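Beta-lactamase (Klebsiella pneumoniae, PDB 6KBY) probably hydrolyses beta-lactam antibiotics to substituted beta-amino acids, as a class C beta-lactamase, and binds adenosine monophosphate in its active-site pocket. Local coordinates at residues 72-77 with 156-161; 91-96 with 112-117; 179-184 with 193-198. One frame throughout, in Å; residues are numbered along the deposited sequence.

Interaction 1 of 3, residues 72-77 with 156-161; sequences LSKTFA and YSNIGT. With AMP (adenosine monophosphate), chain B.
K74 leaves helix 72-86 and lays its side chain over the start of helix 158-171, meeting Y156, N158 and T161. The chain stays extended as far as CE and then bends: chi4 is 57°, and this last turn swings NZ toward N158. The lysine and the asparagine cross at about a right angle. K74 NZ donates to N158 OD1 at 2.7 Å, coming in 31° off the carbonyl plane. The other end of the same amide is held too, because N158 ND2 donates to L125 O. This fixes which way the amide faces and keeps OD1 on the lysine. Its ND2 lies 3.2 Å from C8 of AMP.

Y156 comes to the lysine from another direction, with the ring set oblique to K74 CE. Its OH takes a weak hydrogen bond from K74 NZ at 3.4 Å. The stronger protein partner of that hydroxyl is K321 NZ. On the ligand side, Y156 OH is 2.9 Å from the phosphate oxygen O2P of AMP.

T161 stands across the lysine chain. Its OG1 lies 3.3 Å from K74 CE, and its CG2 is 3.6 Å from K74 CG. T161 OG1 donates to S157 O at 2.8 Å, which holds the rotation of this group. The methyl also touches A77 CB. S157 caps the helix, its OG accepting a nearly straight bond from G160 N.

K74 NZ is gripped further by S71 OG and A227 O. S71 is the residue seen bound covalently to AMP. The arrangement is that of the class C beta-lactamase active site, where the SxxK motif of S71 and K74 meets the YxN motif of Y156 and N158.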
loop_
_atom_site.group_PDB
_atom_site.type_symbol
_atom_site.label_atom_id
_atom_site.label_comp_id
_atom_site.label_asym_id
_atom_site.label_seq_id
_atom_site.Cartn_x
_atom_site.Cartn_y
_atom_site.Cartn_z
ATOM N N LEU A 72 1.316 2.701 -0.055
ATOM C CA LEU A 72 0.266 1.897 0.556
ATOM C C LEU A 72 -1.057 2.216 -0.106
ATOM O O LEU A 72 -1.938 1.355 -0.173
ATOM C CB LEU A 72 0.176 2.122 2.062
ATOM C CG LEU A 72 1.406 1.732 2.876
ATOM C CD1 LEU A 72 1.086 1.730 4.359
ATOM C CD2 LEU A 72 1.909 0.384 2.421
ATOM N N SER A 73 -1.175 3.434 -0.657
ATOM C CA SER A 73 -2.386 3.849 -1.348
ATOM C C SER A 73 -2.722 2.933 -2.517
ATOM O O SER A 73 -3.898 2.785 -2.856
ATOM C CB SER A 73 -2.218 5.278 -1.857
ATOM O OG SER A 73 -1.859 6.169 -0.811
ATOM N N LYS A 74 -1.713 2.330 -3.150
ATOM C CA LYS A 74 -1.986 1.461 -4.289
ATOM C C LYS A 74 -2.856 0.280 -3.889
ATOM O O LYS A 74 -3.639 -0.224 -4.707
ATOM C CB LYS A 74 -0.680 0.956 -4.903
ATOM C CG LYS A 74 0.229 2.056 -5.432
ATOM C CD LYS A 74 1.346 1.487 -6.297
ATOM C CE LYS A 74 2.039 2.570 -7.110
ATOM N NZ LYS A 74 2.580 3.646 -6.235
ATOM N N THR A 75 -2.724 -0.194 -2.643
ATOM C CA THR A 75 -3.540 -1.325 -2.219
ATOM C C THR A 75 -5.006 -0.938 -2.088
ATOM O O THR A 75 -5.878 -1.803 -2.206
ATOM C CB THR A 75 -3.032 -1.949 -0.909
ATOM O OG1 THR A 75 -3.245 -1.053 0.195
ATOM C CG2 THR A 75 -1.565 -2.331 -0.995
ATOM N N PHE A 76 -5.295 0.342 -1.830
ATOM C CA PHE A 76 -6.682 0.797 -1.805
ATOM C C PHE A 76 -7.269 0.852 -3.209
ATOM O O PHE A 76 -8.437 0.508 -3.408
ATOM C CB PHE A 76 -6.787 2.146 -1.088
ATOM C CG PHE A 76 -6.439 2.059 0.371
ATOM C CD1 PHE A 76 -5.120 2.148 0.786
ATOM C CD2 PHE A 76 -7.413 1.810 1.324
ATOM C CE1 PHE A 76 -4.785 2.027 2.125
ATOM C CE2 PHE A 76 -7.083 1.688 2.669
ATOM C CZ PHE A 76 -5.768 1.798 3.065
ATOM N N ALA A 77 -6.474 1.275 -4.194
ATOM C CA ALA A 77 -6.923 1.209 -5.581
ATOM C C ALA A 77 -7.235 -0.229 -5.976
ATOM O O ALA A 77 -8.244 -0.497 -6.641
ATOM C CB ALA A 77 -5.868 1.816 -6.509
ATOM N N TYR A 156 7.109 -1.613 -11.922
ATOM C CA TYR A 156 6.289 -0.950 -10.917
ATOM C C TYR A 156 5.898 0.433 -11.431
ATOM O O TYR A 156 6.746 1.181 -11.930
ATOM C CB TYR A 156 7.126 -0.852 -9.641
ATOM C CG TYR A 156 6.413 -0.318 -8.435
ATOM C CD1 TYR A 156 5.586 -1.125 -7.675
ATOM C CD2 TYR A 156 6.629 0.982 -8.010
ATOM C CE1 TYR A 156 4.956 -0.637 -6.547
ATOM C CE2 TYR A 156 5.998 1.480 -6.884
ATOM C CZ TYR A 156 5.154 0.661 -6.165
ATOM O OH TYR A 156 4.521 1.134 -5.035
ATOM N N SER A 157 4.609 0.771 -11.352
ATOM C CA SER A 157 4.123 1.944 -12.077
ATOM C C SER A 157 3.053 2.707 -11.314
ATOM O O SER A 157 1.983 2.161 -11.018
ATOM C CB SER A 157 3.581 1.548 -13.450
ATOM O OG SER A 157 3.070 2.688 -14.132
ATOM N N ASN A 158 3.316 3.995 -11.074
ATOM C CA ASN A 158 2.258 4.868 -10.577
ATOM C C ASN A 158 1.177 5.085 -11.626
ATOM O O ASN A 158 -0.001 5.233 -11.280
ATOM C CB ASN A 158 2.846 6.202 -10.136
ATOM C CG ASN A 158 3.755 6.038 -8.947
ATOM O OD1 ASN A 158 3.304 5.672 -7.874
ATOM N ND2 ASN A 158 5.057 6.205 -9.156
ATOM N N ILE A 159 1.555 5.121 -12.903
ATOM C CA ILE A 159 0.583 5.383 -13.961
ATOM C C ILE A 159 -0.395 4.225 -14.082
ATOM O O ILE A 159 -1.613 4.423 -14.135
ATOM C CB ILE A 159 1.281 5.648 -15.307
ATOM C CG1 ILE A 159 2.414 6.669 -15.180
ATOM C CG2 ILE A 159 0.250 6.100 -16.339
ATOM C CD1 ILE A 159 3.170 6.898 -16.492
ATOM N N GLY A 160 0.127 3.001 -14.158
ATOM C CA GLY A 160 -0.752 1.844 -14.236
ATOM C C GLY A 160 -1.702 1.755 -13.055
ATOM O O GLY A 160 -2.890 1.464 -13.222
ATOM N N THR A 161 -1.200 2.040 -11.849
ATOM C CA THR A 161 -2.070 2.050 -10.676
ATOM C C THR A 161 -3.149 3.108 -10.814
ATOM O O THR A 161 -4.304 2.889 -10.423
ATOM C CB THR A 161 -1.259 2.306 -9.405
ATOM O OG1 THR A 161 -0.140 1.418 -9.348
ATOM C CG2 THR A 161 -2.129 2.100 -8.181
HETATM P P AMP B . 5.387 4.296 -3.575
HETATM O O1P AMP B . 5.447 4.911 -2.211
HETATM O O2P AMP B . 6.315 3.153 -3.890
HETATM O "O5'" AMP B . 5.513 5.423 -4.686
HETATM C "C5'" AMP B . 4.739 6.610 -4.595
HETATM C "C4'" AMP B . 5.587 7.806 -4.247
HETATM O "O4'" AMP B . 6.455 8.138 -5.364
HETATM C "C3'" AMP B . 4.817 9.091 -3.974
HETATM O "O3'" AMP B . 4.318 9.169 -2.652
HETATM C "C2'" AMP B . 5.826 10.174 -4.323
HETATM O "O2'" AMP B . 6.775 10.335 -3.277
HETATM C "C1'" AMP B . 6.531 9.540 -5.521
HETATM N N9 AMP B . 5.870 9.893 -6.792
HETATM C C8 AMP B . 5.186 9.042 -7.589
HETATM N N7 AMP B . 4.703 9.682 -8.687
HETATM C C5 AMP B . 5.080 10.973 -8.591
HETATM C C6 AMP B . 4.904 12.191 -9.411
HETATM N N6 AMP B . 4.208 12.153 -10.571
HETATM N N1 AMP B . 5.455 13.343 -8.956
HETATM C C2 AMP B . 6.146 13.391 -7.800
HETATM N N3 AMP B . 6.346 12.320 -7.007
HETATM C C4 AMP B . 5.848 11.106 -7.343
#

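Interaction 2 of 3, residues 91-96 with 112-117; sequences SLDQSV and SVLNVG
L92 and Q94 present backbone carbonyls to the first turn of helix 113-117. L114 N donates to L92 O at 2.8 Å in a clearly bent bond. V113 N donates to Q94 O at 2.9 Å, and this bond is straighter. The same oxygen, Q94 O, also receives a CA-H...O contact from S112 CA at 3.3 Å. L92 O lies near V113 N as well, but the angle there is too poor for a bond.

The next amide of the turn is served by the helix itself. N115 N donates to S112 OG at 2.9 Å. With chi1 at 67°, that hydroxyl sits between the backbone N and the carbonyl carbon of S112. In return, S112 N donates to N115 OD1 at 2.9 Å. The side-chain ND2 of N115 is hydrogen-bonded to T120 OG1.

The loop is bonded within itself. S91 to Q94 form a type I turn, closed by Q94 N to S91 O. S95 OG caps H98 N, at the start of helix 96-99.

Apolar groups pack beside these bonds. L92 CD2 meets V113 CG1 at 3.9 Å, with the leucine set crosswise to the valine. V96 CG2 lies 4.3 Å from V116 CG1. Y267 touches both L92 and L114. The reciprocal bonds of S112 and N115 are a capping box, here joined to the loop that follows helix 72-86.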
loop_
_atom_site.group_PDB
_atom_site.type_symbol
_atom_site.label_atom_id
_atom_site.label_comp_id
_atom_site.label_asym_id
_atom_site.label_seq_id
_atom_site.Cartn_x
_atom_site.Cartn_y
_atom_site.Cartn_z
ATOM N N SER A 91 -14.338 -6.862 -15.135
ATOM C CA SER A 91 -13.584 -8.093 -15.339
ATOM C C SER A 91 -12.116 -7.746 -15.529
ATOM O O SER A 91 -11.766 -6.957 -16.415
ATOM C CB SER A 91 -14.064 -8.866 -16.560
ATOM O OG SER A 91 -13.132 -9.905 -16.825
ATOM N N LEU A 92 -11.257 -8.352 -14.712
ATOM C CA LEU A 92 -9.834 -8.042 -14.763
ATOM C C LEU A 92 -9.188 -8.469 -16.072
ATOM O O LEU A 92 -8.168 -7.890 -16.463
ATOM C CB LEU A 92 -9.121 -8.691 -13.580
ATOM C CG LEU A 92 -9.552 -8.191 -12.199
ATOM C CD1 LEU A 92 -8.957 -9.067 -11.115
ATOM C CD2 LEU A 92 -9.099 -6.758 -12.008
ATOM N N ASP A 93 -9.757 -9.454 -16.761
ATOM C CA ASP A 93 -9.155 -9.930 -17.996
ATOM C C ASP A 93 -9.469 -9.051 -19.200
ATOM O O ASP A 93 -8.803 -9.186 -20.230
ATOM C CB ASP A 93 -9.561 -11.385 -18.231
ATOM C CG ASP A 93 -8.804 -12.345 -17.335
ATOM O OD1 ASP A 93 -7.564 -12.244 -17.300
ATOM O OD2 ASP A 93 -9.447 -13.174 -16.645
ATOM N N GLN A 94 -10.453 -8.165 -19.104
ATOM C CA GLN A 94 -10.777 -7.294 -20.222
ATOM C C GLN A 94 -9.681 -6.249 -20.419
ATOM O O GLN A 94 -8.918 -5.922 -19.507
ATOM C CB GLN A 94 -12.113 -6.585 -19.992
ATOM C CG GLN A 94 -13.329 -7.497 -20.008
ATOM C CD GLN A 94 -13.662 -8.021 -21.393
ATOM O OE1 GLN A 94 -13.532 -7.307 -22.386
ATOM N NE2 GLN A 94 -14.101 -9.275 -21.463
ATOM N N SER A 95 -9.623 -5.709 -21.630
ATOM C CA SER A 95 -8.619 -4.707 -21.943
ATOM C C SER A 95 -8.952 -3.369 -21.286
ATOM O O SER A 95 -10.105 -3.061 -20.964
ATOM C CB SER A 95 -8.523 -4.504 -23.452
ATOM O OG SER A 95 -9.709 -3.901 -23.947
ATOM N N VAL A 96 -7.910 -2.556 -21.113
ATOM C CA VAL A 96 -8.108 -1.193 -20.639
ATOM C C VAL A 96 -9.011 -0.419 -21.591
ATOM O O VAL A 96 -9.917 0.303 -21.159
ATOM C CB VAL A 96 -6.749 -0.500 -20.428
ATOM C CG1 VAL A 96 -6.922 1.005 -20.279
ATOM C CG2 VAL A 96 -6.054 -1.077 -19.205
ATOM N N SER A 112 -4.421 -5.504 -20.354
ATOM C CA SER A 112 -5.605 -5.827 -19.570
ATOM C C SER A 112 -5.658 -5.004 -18.287
ATOM O O SER A 112 -4.661 -4.438 -17.826
ATOM C CB SER A 112 -5.647 -7.314 -19.224
ATOM O OG SER A 112 -4.587 -7.622 -18.336
ATOM N N VAL A 113 -6.853 -4.952 -17.700
ATOM C CA VAL A 113 -6.967 -4.381 -16.361
ATOM C C VAL A 113 -6.053 -5.121 -15.389
ATOM O O VAL A 113 -5.396 -4.508 -14.540
ATOM C CB VAL A 113 -8.437 -4.355 -15.901
ATOM C CG1 VAL A 113 -8.566 -3.754 -14.514
ATOM C CG2 VAL A 113 -9.284 -3.570 -16.891
ATOM N N LEU A 114 -5.976 -6.448 -15.517
ATOM C CA LEU A 114 -5.069 -7.222 -14.675
ATOM C C LEU A 114 -3.632 -6.741 -14.830
ATOM O O LEU A 114 -2.899 -6.628 -13.837
ATOM C CB LEU A 114 -5.178 -8.710 -15.013
ATOM C CG LEU A 114 -4.418 -9.642 -14.060
ATOM C CD1 LEU A 114 -5.025 -9.623 -12.666
ATOM C CD2 LEU A 114 -4.355 -11.064 -14.602
ATOM N N ASN A 115 -3.217 -6.437 -16.064
ATOM C CA ASN A 115 -1.858 -5.939 -16.272
ATOM C C ASN A 115 -1.603 -4.666 -15.467
ATOM O O ASN A 115 -0.575 -4.544 -14.795
ATOM C CB ASN A 115 -1.584 -5.655 -17.752
ATOM C CG ASN A 115 -1.472 -6.906 -18.636
ATOM O OD1 ASN A 115 -1.912 -6.877 -19.788
ATOM N ND2 ASN A 115 -0.837 -7.966 -18.137
ATOM N N VAL A 116 -2.510 -3.688 -15.535
ATOM C CA VAL A 116 -2.254 -2.477 -14.754
ATOM C C VAL A 116 -2.364 -2.740 -13.256
ATOM O O VAL A 116 -1.730 -2.042 -12.454
ATOM C CB VAL A 116 -3.068 -1.244 -15.209
ATOM C CG1 VAL A 116 -2.664 -0.809 -16.608
ATOM C CG2 VAL A 116 -4.567 -1.488 -15.127
ATOM N N GLY A 117 -3.145 -3.745 -12.851
ATOM C CA GLY A 117 -3.240 -4.101 -11.441
ATOM C C GLY A 117 -2.083 -4.901 -10.884
ATOM O O GLY A 117 -2.038 -5.132 -9.670
#

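Interaction 3 of 3, residues 179-184 with 193-198; sequences AIEKTL and SYLKVP
E181 holds the backbone of segment 193-198 with one carboxylate oxygen. L195 N donates to E181 OE2 at 2.7 Å, on the anti lone pair, the one away from the other oxygen. K196 N donates to the same OE2 at 3.0 Å, nearly along its C-O axis. Two successive amides thus share one acceptor, which would be expected to favour the charged carboxylate. The glutamate chain is extended beyond CG, with chi2 at -166°, and this carries OE2 across from the helix to the turn. L195 CB also packs near that oxygen.

The tight, buried part lies beside this grip. I180 CB touches L195 CD1 at 3.8 Å, and I180 CG2 is 3.9 Å from the same methyl. The leucine runs across the isoleucine. I180 also meets L185 of its own helix, and L195 meets I230.

The helix is 176-187, and it has a wider pi-type turn here, with L184 N bonded to A179 O at 2.8 Å. The other partner starts on the weakly bonded strand 193-194, an outer strand of a small antiparallel sheet of three. Strand 231-232 lies next to it, and Y194 and K231 share backbone hydrogen bonds. K231 NZ also bonds to L195 O, on the same turn that E181 grips.

The other side is looser. The E181 grip lies at the partly exposed rim, whereas I180 and L195 are buried. Y194 is partly exposed. K196 is exposed, and the end of its side chain leads away from the helix. The CB of Y194 comes only as near as 3.9 Å to E181 OE2. Its ring turns back on its own segment, where P198 CD sits 3.4 Å above the ring plane, over the centre.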
loop_
_atom_site.group_PDB
_atom_site.type_symbol
_atom_site.label_atom_id
_atom_site.label_comp_id
_atom_site.label_asym_id
_atom_site.label_seq_id
_atom_site.Cartn_x
_atom_site.Cartn_y
_atom_site.Cartn_z
ATOM N N ALA A 179 -15.352 7.277 -4.564
ATOM C CA ALA A 179 -15.304 5.840 -4.323
ATOM C C ALA A 179 -14.538 5.521 -3.044
ATOM O O ALA A 179 -14.963 4.677 -2.248
ATOM C CB ALA A 179 -14.661 5.133 -5.513
ATOM N N ILE A 180 -13.415 6.199 -2.829
ATOM C CA ILE A 180 -12.573 5.914 -1.673
ATOM C C ILE A 180 -13.151 6.525 -0.402
ATOM O O ILE A 180 -13.294 5.848 0.619
ATOM C CB ILE A 180 -11.134 6.393 -1.941
ATOM C CG1 ILE A 180 -10.491 5.590 -3.080
ATOM C CG2 ILE A 180 -10.301 6.334 -0.678
ATOM C CD1 ILE A 180 -10.444 4.090 -2.846
ATOM N N GLU A 181 -13.488 7.816 -0.435
ATOM C CA GLU A 181 -13.892 8.495 0.796
ATOM C C GLU A 181 -15.360 8.299 1.153
ATOM O O GLU A 181 -15.711 8.438 2.330
ATOM C CB GLU A 181 -13.568 9.986 0.726
ATOM C CG GLU A 181 -12.078 10.282 0.724
ATOM C CD GLU A 181 -11.767 11.740 1.005
ATOM O OE1 GLU A 181 -12.695 12.580 0.929
ATOM O OE2 GLU A 181 -10.603 12.068 1.315
ATOM N N LYS A 182 -16.220 7.996 0.185
ATOM C CA LYS A 182 -17.636 7.794 0.469
ATOM C C LYS A 182 -18.040 6.331 0.522
ATOM O O LYS A 182 -18.997 5.998 1.228
ATOM C CB LYS A 182 -18.515 8.519 -0.557
ATOM C CG LYS A 182 -18.336 10.018 -0.579
ATOM C CD LYS A 182 -18.939 10.664 0.648
ATOM C CE LYS A 182 -18.735 12.162 0.600
ATOM N NZ LYS A 182 -19.426 12.857 1.716
ATOM N N THR A 183 -17.346 5.441 -0.193
ATOM C CA THR A 183 -17.687 4.020 -0.189
ATOM C C THR A 183 -16.658 3.163 0.539
ATOM O O THR A 183 -16.992 2.522 1.539
ATOM C CB THR A 183 -17.940 3.492 -1.610
ATOM O OG1 THR A 183 -19.097 4.139 -2.150
ATOM C CG2 THR A 183 -18.185 1.984 -1.581
ATOM N N LEU A 184 -15.405 3.141 0.079
ATOM C CA LEU A 184 -14.473 2.113 0.536
ATOM C C LEU A 184 -14.042 2.331 1.982
ATOM O O LEU A 184 -14.218 1.449 2.831
ATOM C CB LEU A 184 -13.262 2.032 -0.389
ATOM C CG LEU A 184 -12.266 0.951 0.043
ATOM C CD1 LEU A 184 -12.889 -0.433 0.008
ATOM C CD2 LEU A 184 -10.993 0.990 -0.785
ATOM N N SER A 193 -9.013 8.181 7.795
ATOM C CA SER A 193 -8.230 7.931 6.599
ATOM C C SER A 193 -8.811 8.801 5.496
ATOM O O SER A 193 -10.038 8.869 5.344
ATOM C CB SER A 193 -8.337 6.459 6.203
ATOM O OG SER A 193 -7.833 5.625 7.231
ATOM N N TYR A 194 -7.943 9.475 4.743
ATOM C CA TYR A 194 -8.404 10.503 3.823
ATOM C C TYR A 194 -7.507 10.569 2.602
ATOM O O TYR A 194 -6.305 10.300 2.673
ATOM C CB TYR A 194 -8.344 11.889 4.473
ATOM C CG TYR A 194 -8.980 11.964 5.834
ATOM C CD1 TYR A 194 -10.352 12.106 5.975
ATOM C CD2 TYR A 194 -8.204 11.899 6.984
ATOM C CE1 TYR A 194 -10.935 12.176 7.230
ATOM C CE2 TYR A 194 -8.778 11.971 8.240
ATOM C CZ TYR A 194 -10.138 12.109 8.353
ATOM O OH TYR A 194 -10.692 12.184 9.609
ATOM N N LEU A 195 -8.104 10.978 1.485
ATOM C CA LEU A 195 -7.339 11.536 0.377
ATOM C C LEU A 195 -7.141 13.036 0.533
ATOM O O LEU A 195 -6.098 13.559 0.131
ATOM C CB LEU A 195 -8.033 11.244 -0.955
ATOM C CG LEU A 195 -8.099 9.765 -1.328
ATOM C CD1 LEU A 195 -9.022 9.546 -2.514
ATOM C CD2 LEU A 195 -6.711 9.222 -1.621
ATOM N N LYS A 196 -8.124 13.734 1.103
ATOM C CA LYS A 196 -8.044 15.158 1.425
ATOM C C LYS A 196 -8.333 15.307 2.913
ATOM O O LYS A 196 -9.459 15.052 3.352
ATOM C CB LYS A 196 -9.093 15.945 0.638
ATOM C CG LYS A 196 -8.812 16.174 -0.831
ATOM C CD LYS A 196 -9.966 16.949 -1.467
ATOM C CE LYS A 196 -9.719 17.247 -2.937
ATOM N NZ LYS A 196 -10.982 17.596 -3.651
ATOM N N VAL A 197 -7.336 15.732 3.679
ATOM C CA VAL A 197 -7.514 15.855 5.130
ATOM C C VAL A 197 -8.455 17.021 5.424
ATOM O O VAL A 197 -8.223 18.138 4.930
ATOM C CB VAL A 197 -6.159 16.053 5.812
ATOM C CG1 VAL A 197 -6.337 16.306 7.302
ATOM C CG2 VAL A 197 -5.249 14.844 5.564
ATOM N N PRO A 198 -9.509 16.817 6.209
ATOM C CA PRO A 198 -10.452 17.903 6.500
ATOM C C PRO A 198 -9.911 18.848 7.568
ATOM O O PRO A 198 -8.943 18.556 8.275
ATOM C CB PRO A 198 -11.691 17.158 7.007
ATOM C CG PRO A 198 -11.142 15.908 7.620
ATOM C CD PRO A 198 -9.949 15.530 6.776
#

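Overall arrangement
Interaction 1 is the buried middle of the set, its centre about 8 Å from the centre of the chain. Interactions 2 and 3 lie about 14 and 16 Å from it, centre to centre, and do not touch each other. Along the chain, interaction 2 is nested in the loop closed by interaction 1, and interaction 3 follows. Each outer contact touches the middle one: V116 packs on G160, and L184 and I180 pack on F76. Helix 176-187 follows helix 158-171 directly in the chain. The outer contacts thus pack against the two helices that carry the pocket residues K74 and N158, and do not themselves line the AMP pocket.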